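Local coordinates for uncharacterized protein (Bacillus cereus, PDB 5F2H), which is uncharacterised but belongs to the alpha/beta-hydrolase superfamily and is probably a hydrolase related to phospholipases and carboxylesterases, at residues Gly227-Asp239 against Cys259-Phe273. Sequence-based numbering, arbitrary orientation.
Sequences GFIFMAPWLPEID and CGDQDEDCFECTQQF
Leu-235 and Ile-238 meet the ring of Phe-273 from two directions, and this is the tightly packed part of the contact. Leu-235 CD1 lies over one face, 4.0 Å from the ring centroid and 25° off the normal, which fits a CH-pi contact displaced toward the rim. Ile-238 CD1 instead reaches the ring edge, near its plane, at CD1 of Phe-273. With CG anti to the backbone N, the Phe-273 ring extends from the helix toward the sheet, where its CE2 comes 4.0 Å from CE2 of Phe-228. Val-257 and Leu-215 add to its surroundings, so the ring also touches strand 254-260 and helix 209-219.

Farther along, the loop after strand 227-231 runs along the first two turns of helix 267-279. Leu-235 N donates to Cys-269 SG, a long but nearly straight bond (3.6 Å, 175°). Chi1 of 57° sets that sulfur between its own backbone N and carbonyl carbon, turned to the loop; it also approaches Pro-233 O at 3.3 Å. Thr-270 OG1 lies 3.2 Å from the same carbonyl oxygen. Ahead of the helix, Asp-263 places OD2 3.4 Å from Ala-232 CB, while its OD1 accepts from Cys-266 N in an Asx motif.

The margins are looser. Exposed Gln-272 adds its CB to Ile-238 CG2 at 3.9 Å. The side chain of Trp-234 starts away from the helix, though its CB still touches Cys-266 SG, and its ring meets the sulfurs of Cys-266 and Cys-269 obliquely. That indole touches a probable nucleophile elbow, consistent with a place beside the active site of an alpha/beta-hydrolase fold. The chemistry is thus mainly apolar, with Cys-269 SG accepting a backbone hydrogen bond from the loop, which implies that shape fit rather than charge pairing joins the loop to the helix.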
loop_
_atom_site.group_PDB
_atom_site.type_symbol
_atom_site.label_atom_id
_atom_site.label_comp_id
_atom_site.label_asym_id
_atom_site.label_seq_id
_atom_site.Cartn_x
_atom_site.Cartn_y
_atom_site.Cartn_z
ATOM N N GLY B 227 -14.523 9.187 -0.452
ATOM C CA GLY B 227 -15.808 8.557 -0.749
ATOM C C GLY B 227 -16.554 8.210 0.521
ATOM O O GLY B 227 -16.012 8.329 1.602
ATOM N N PHE B 228 -17.802 7.779 0.414
ATOM C CA PHE B 228 -18.554 7.434 1.618
ATOM C C PHE B 228 -19.454 6.255 1.314
ATOM O O PHE B 228 -20.049 6.178 0.234
ATOM C CB PHE B 228 -19.370 8.628 2.112
ATOM C CG PHE B 228 -20.450 9.050 1.164
ATOM C CD1 PHE B 228 -20.173 9.873 0.095
ATOM C CD2 PHE B 228 -21.736 8.621 1.343
ATOM C CE1 PHE B 228 -21.177 10.285 -0.776
ATOM C CE2 PHE B 228 -22.752 9.024 0.480
ATOM C CZ PHE B 228 -22.473 9.860 -0.584
ATOM N N ILE B 229 -19.608 5.377 2.292
ATOM C CA ILE B 229 -20.423 4.172 2.102
ATOM C C ILE B 229 -21.506 4.039 3.165
ATOM O O ILE B 229 -21.237 3.523 4.248
ATOM C CB ILE B 229 -19.522 2.914 2.151
ATOM C CG1 ILE B 229 -18.335 3.055 1.189
ATOM C CG2 ILE B 229 -20.324 1.663 1.821
ATOM C CD1 ILE B 229 -17.355 1.916 1.276
ATOM N N PHE B 230 -22.733 4.454 2.851
ATOM C CA PHE B 230 -23.799 4.377 3.835
ATOM C C PHE B 230 -24.711 3.183 3.704
ATOM O O PHE B 230 -25.031 2.743 2.602
ATOM C CB PHE B 230 -24.643 5.634 3.846
ATOM C CG PHE B 230 -23.855 6.894 4.030
ATOM C CD1 PHE B 230 -22.827 6.965 4.964
ATOM C CD2 PHE B 230 -24.314 8.079 3.464
ATOM C CE1 PHE B 230 -22.161 8.164 5.191
ATOM C CE2 PHE B 230 -23.665 9.273 3.696
ATOM C CZ PHE B 230 -22.582 9.316 4.552
HETATM N N MSE B 231 -25.129 2.669 4.857
HETATM C CA MSE B 231 -26.009 1.506 4.938
HETATM C C MSE B 231 -27.211 1.975 5.693
HETATM O O MSE B 231 -27.103 2.432 6.844
HETATM C CB MSE B 231 -25.276 0.389 5.686
HETATM C CG MSE B 231 -26.128 -0.854 5.949
HETATM SE SE MSE B 231 -26.512 -1.858 4.292
HETATM C CE MSE B 231 -28.474 -1.618 4.350
ATOM N N ALA B 232 -28.361 1.944 5.032
ATOM C CA ALA B 232 -29.604 2.370 5.666
ATOM C C ALA B 232 -29.467 3.684 6.441
ATOM O O ALA B 232 -29.953 3.806 7.568
ATOM C CB ALA B 232 -30.083 1.269 6.596
ATOM N N PRO B 233 -28.813 4.675 5.840
ATOM C CA PRO B 233 -28.634 5.970 6.502
ATOM C C PRO B 233 -29.936 6.635 6.935
ATOM O O PRO B 233 -30.964 6.514 6.248
ATOM C CB PRO B 233 -27.980 6.828 5.425
ATOM C CG PRO B 233 -28.431 6.220 4.145
ATOM C CD PRO B 233 -28.537 4.746 4.394
ATOM N N TRP B 234 -29.884 7.304 8.083
ATOM C CA TRP B 234 -31.031 7.991 8.632
ATOM C C TRP B 234 -30.741 9.464 8.448
ATOM O O TRP B 234 -29.895 10.035 9.141
ATOM C CB TRP B 234 -31.242 7.612 10.087
ATOM C CG TRP B 234 -32.417 8.263 10.664
ATOM C CD1 TRP B 234 -33.728 8.050 10.305
ATOM C CD2 TRP B 234 -32.446 9.106 11.810
ATOM N NE1 TRP B 234 -34.566 8.801 11.099
ATOM C CE2 TRP B 234 -33.808 9.452 12.042
ATOM C CE3 TRP B 234 -31.462 9.639 12.642
ATOM C CZ2 TRP B 234 -34.204 10.303 13.078
ATOM C CZ3 TRP B 234 -31.860 10.494 13.682
ATOM C CH2 TRP B 234 -33.222 10.810 13.888
ATOM N N LEU B 235 -31.463 10.070 7.505
ATOM C CA LEU B 235 -31.280 11.455 7.146
ATOM C C LEU B 235 -32.608 12.181 7.152
ATOM O O LEU B 235 -33.176 12.424 6.082
ATOM C CB LEU B 235 -30.690 11.460 5.743
ATOM C CG LEU B 235 -29.408 10.621 5.696
ATOM C CD1 LEU B 235 -28.976 10.242 4.280
ATOM C CD2 LEU B 235 -28.301 11.325 6.467
ATOM N N PRO B 236 -33.060 12.610 8.349
ATOM C CA PRO B 236 -34.339 13.292 8.559
ATOM C C PRO B 236 -34.443 14.770 8.123
ATOM O O PRO B 236 -35.555 15.285 7.986
ATOM C CB PRO B 236 -34.523 13.182 10.073
ATOM C CG PRO B 236 -33.131 13.196 10.618
ATOM C CD PRO B 236 -32.200 12.712 9.543
ATOM N N GLU B 237 -33.318 15.446 7.924
ATOM C CA GLU B 237 -33.320 16.854 7.524
ATOM C C GLU B 237 -32.657 16.971 6.173
ATOM O O GLU B 237 -31.917 17.919 5.926
ATOM C CB GLU B 237 -32.467 17.655 8.506
ATOM C CG GLU B 237 -32.916 17.586 9.956
ATOM C CD GLU B 237 -31.796 17.945 10.932
ATOM O OE1 GLU B 237 -30.621 17.641 10.625
ATOM O OE2 GLU B 237 -32.085 18.444 12.043
ATOM N N ILE B 238 -32.901 16.003 5.299
ATOM C CA ILE B 238 -32.261 16.016 3.988
ATOM C C ILE B 238 -32.583 17.279 3.189
ATOM O O ILE B 238 -31.732 17.749 2.427
ATOM C CB ILE B 238 -32.568 14.740 3.166
ATOM C CG1 ILE B 238 -31.623 14.637 1.974
ATOM C CG2 ILE B 238 -34.031 14.704 2.741
ATOM C CD1 ILE B 238 -30.171 14.589 2.385
ATOM N N ASP B 239 -33.799 17.812 3.336
ATOM C CA ASP B 239 -34.163 19.038 2.622
ATOM C C ASP B 239 -33.408 20.234 3.198
ATOM O O ASP B 239 -32.884 21.057 2.442
ATOM C CB ASP B 239 -35.673 19.301 2.632
ATOM C CG ASP B 239 -36.453 18.311 1.781
ATOM O OD1 ASP B 239 -35.831 17.417 1.154
ATOM O OD2 ASP B 239 -37.695 18.445 1.721
ATOM N N CYS B 259 -29.508 0.230 0.789
ATOM C CA CYS B 259 -30.643 0.187 1.696
ATOM C C CYS B 259 -31.600 -0.892 1.245
ATOM O O CYS B 259 -31.728 -1.172 0.044
ATOM C CB CYS B 259 -31.374 1.504 1.774
ATOM S SG CYS B 259 -32.757 1.443 2.934
ATOM N N GLY B 260 -32.252 -1.512 2.220
ATOM C CA GLY B 260 -33.204 -2.579 1.956
ATOM C C GLY B 260 -34.613 -2.043 1.774
ATOM O O GLY B 260 -35.066 -1.177 2.532
ATOM N N ASP B 261 -35.331 -2.620 0.812
ATOM C CA ASP B 261 -36.697 -2.206 0.493
ATOM C C ASP B 261 -37.784 -2.528 1.529
ATOM O O ASP B 261 -38.961 -2.311 1.256
ATOM C CB ASP B 261 -37.105 -2.780 -0.862
ATOM C CG ASP B 261 -37.076 -4.287 -0.886
ATOM O OD1 ASP B 261 -36.563 -4.894 0.081
ATOM O OD2 ASP B 261 -37.556 -4.868 -1.880
ATOM N N GLN B 262 -37.409 -3.050 2.694
ATOM C CA GLN B 262 -38.383 -3.366 3.753
ATOM C C GLN B 262 -38.044 -2.571 5.012
ATOM O O GLN B 262 -38.590 -2.823 6.086
ATOM C CB GLN B 262 -38.327 -4.857 4.089
ATOM C CG GLN B 262 -38.571 -5.786 2.910
ATOM C CD GLN B 262 -39.976 -5.694 2.357
ATOM O OE1 GLN B 262 -40.927 -5.402 3.082
ATOM N NE2 GLN B 262 -40.123 -6.020 1.080
ATOM N N ASP B 263 -37.152 -1.596 4.854
ATOM C CA ASP B 263 -36.680 -0.764 5.949
ATOM C C ASP B 263 -37.632 0.405 6.180
ATOM O O ASP B 263 -37.431 1.499 5.672
ATOM C CB ASP B 263 -35.282 -0.288 5.585
ATOM C CG ASP B 263 -34.587 0.417 6.709
ATOM O OD1 ASP B 263 -35.250 0.902 7.652
ATOM O OD2 ASP B 263 -33.353 0.485 6.619
ATOM N N GLU B 264 -38.651 0.152 6.990
ATOM C CA GLU B 264 -39.678 1.129 7.290
ATOM C C GLU B 264 -39.174 2.499 7.756
ATOM O O GLU B 264 -39.837 3.506 7.510
ATOM C CB GLU B 264 -40.685 0.551 8.286
ATOM C CG GLU B 264 -41.932 1.408 8.427
ATOM C CD GLU B 264 -42.970 0.776 9.330
ATOM O OE1 GLU B 264 -44.036 1.401 9.536
ATOM O OE2 GLU B 264 -42.718 -0.352 9.815
ATOM N N ASP B 265 -38.023 2.552 8.418
ATOM C CA ASP B 265 -37.499 3.826 8.893
ATOM C C ASP B 265 -36.549 4.537 7.954
ATOM O O ASP B 265 -36.538 5.758 7.932
ATOM C CB ASP B 265 -36.753 3.659 10.233
ATOM C CG ASP B 265 -37.670 3.308 11.391
ATOM O OD1 ASP B 265 -38.904 3.241 11.199
ATOM O OD2 ASP B 265 -37.148 3.136 12.515
ATOM N N CYS B 266 -35.784 3.804 7.152
ATOM C CA CYS B 266 -34.791 4.452 6.303
ATOM C C CYS B 266 -34.846 4.329 4.795
ATOM O O CYS B 266 -33.905 4.763 4.131
ATOM C CB CYS B 266 -33.407 3.982 6.754
ATOM S SG CYS B 266 -33.073 4.369 8.473
ATOM N N PHE B 267 -35.883 3.745 4.218
ATOM C CA PHE B 267 -35.882 3.659 2.768
ATOM C C PHE B 267 -36.351 5.007 2.207
ATOM O O PHE B 267 -35.948 5.399 1.117
ATOM C CB PHE B 267 -36.682 2.474 2.249
ATOM C CG PHE B 267 -36.361 2.136 0.821
ATOM C CD1 PHE B 267 -35.137 1.559 0.513
ATOM C CD2 PHE B 267 -37.257 2.368 -0.198
ATOM C CE1 PHE B 267 -34.789 1.266 -0.791
ATOM C CE2 PHE B 267 -36.926 2.062 -1.505
ATOM C CZ PHE B 267 -35.691 1.506 -1.801
ATOM N N GLU B 268 -37.181 5.714 2.980
ATOM C CA GLU B 268 -37.677 7.044 2.624
ATOM C C GLU B 268 -36.593 8.112 2.464
ATOM O O GLU B 268 -36.336 8.599 1.365
ATOM C CB GLU B 268 -38.570 7.609 3.752
ATOM C CG GLU B 268 -39.938 6.975 3.997
ATOM C CD GLU B 268 -40.997 7.370 2.989
ATOM O OE1 GLU B 268 -42.122 6.847 3.099
ATOM O OE2 GLU B 268 -40.729 8.221 2.119
ATOM N N CYS B 269 -35.942 8.446 3.576
ATOM C CA CYS B 269 -34.821 9.377 3.594
ATOM C C CYS B 269 -33.650 8.943 2.713
ATOM O O CYS B 269 -32.964 9.772 2.130
ATOM C CB CYS B 269 -34.341 9.551 5.031
ATOM S SG CYS B 269 -33.870 7.990 5.823
ATOM N N THR B 270 -33.411 7.646 2.610
ATOM C CA THR B 270 -32.308 7.180 1.787
ATOM C C THR B 270 -32.611 7.436 0.322
ATOM O O THR B 270 -31.719 7.783 -0.444
ATOM C CB THR B 270 -31.993 5.686 1.991
ATOM O OG1 THR B 270 -31.684 5.445 3.367
ATOM C CG2 THR B 270 -30.815 5.268 1.119
ATOM N N GLN B 271 -33.867 7.293 -0.078
ATOM C CA GLN B 271 -34.202 7.530 -1.488
ATOM C C GLN B 271 -34.269 9.033 -1.773
ATOM O O GLN B 271 -33.889 9.454 -2.854
ATOM C CB GLN B 271 -35.471 6.790 -1.909
ATOM C CG GLN B 271 -35.601 6.664 -3.419
ATOM C CD GLN B 271 -36.707 5.712 -3.848
ATOM O OE1 GLN B 271 -36.593 5.032 -4.872
ATOM N NE2 GLN B 271 -37.747 5.600 -3.029
ATOM N N GLN B 272 -34.693 9.839 -0.795
ATOM C CA GLN B 272 -34.744 11.302 -0.971
ATOM C C GLN B 272 -33.327 11.815 -1.137
ATOM O O GLN B 272 -33.066 12.708 -1.935
ATOM C CB GLN B 272 -35.323 12.003 0.251
ATOM C CG GLN B 272 -36.738 11.605 0.612
ATOM C CD GLN B 272 -37.197 12.269 1.891
ATOM O OE1 GLN B 272 -36.552 13.196 2.381
ATOM N NE2 GLN B 272 -38.312 11.796 2.444
ATOM N N PHE B 273 -32.419 11.259 -0.344
ATOM C CA PHE B 273 -31.027 11.643 -0.397
ATOM C C PHE B 273 -30.444 11.324 -1.761
ATOM O O PHE B 273 -29.840 12.182 -2.403
ATOM C CB PHE B 273 -30.276 10.967 0.736
ATOM C CG PHE B 273 -28.787 11.162 0.693
ATOM C CD1 PHE B 273 -28.232 12.406 0.931
ATOM C CD2 PHE B 273 -27.936 10.076 0.557
ATOM C CE1 PHE B 273 -26.862 12.589 0.925
ATOM C CE2 PHE B 273 -26.566 10.249 0.563
ATOM C CZ PHE B 273 -26.029 11.510 0.753
#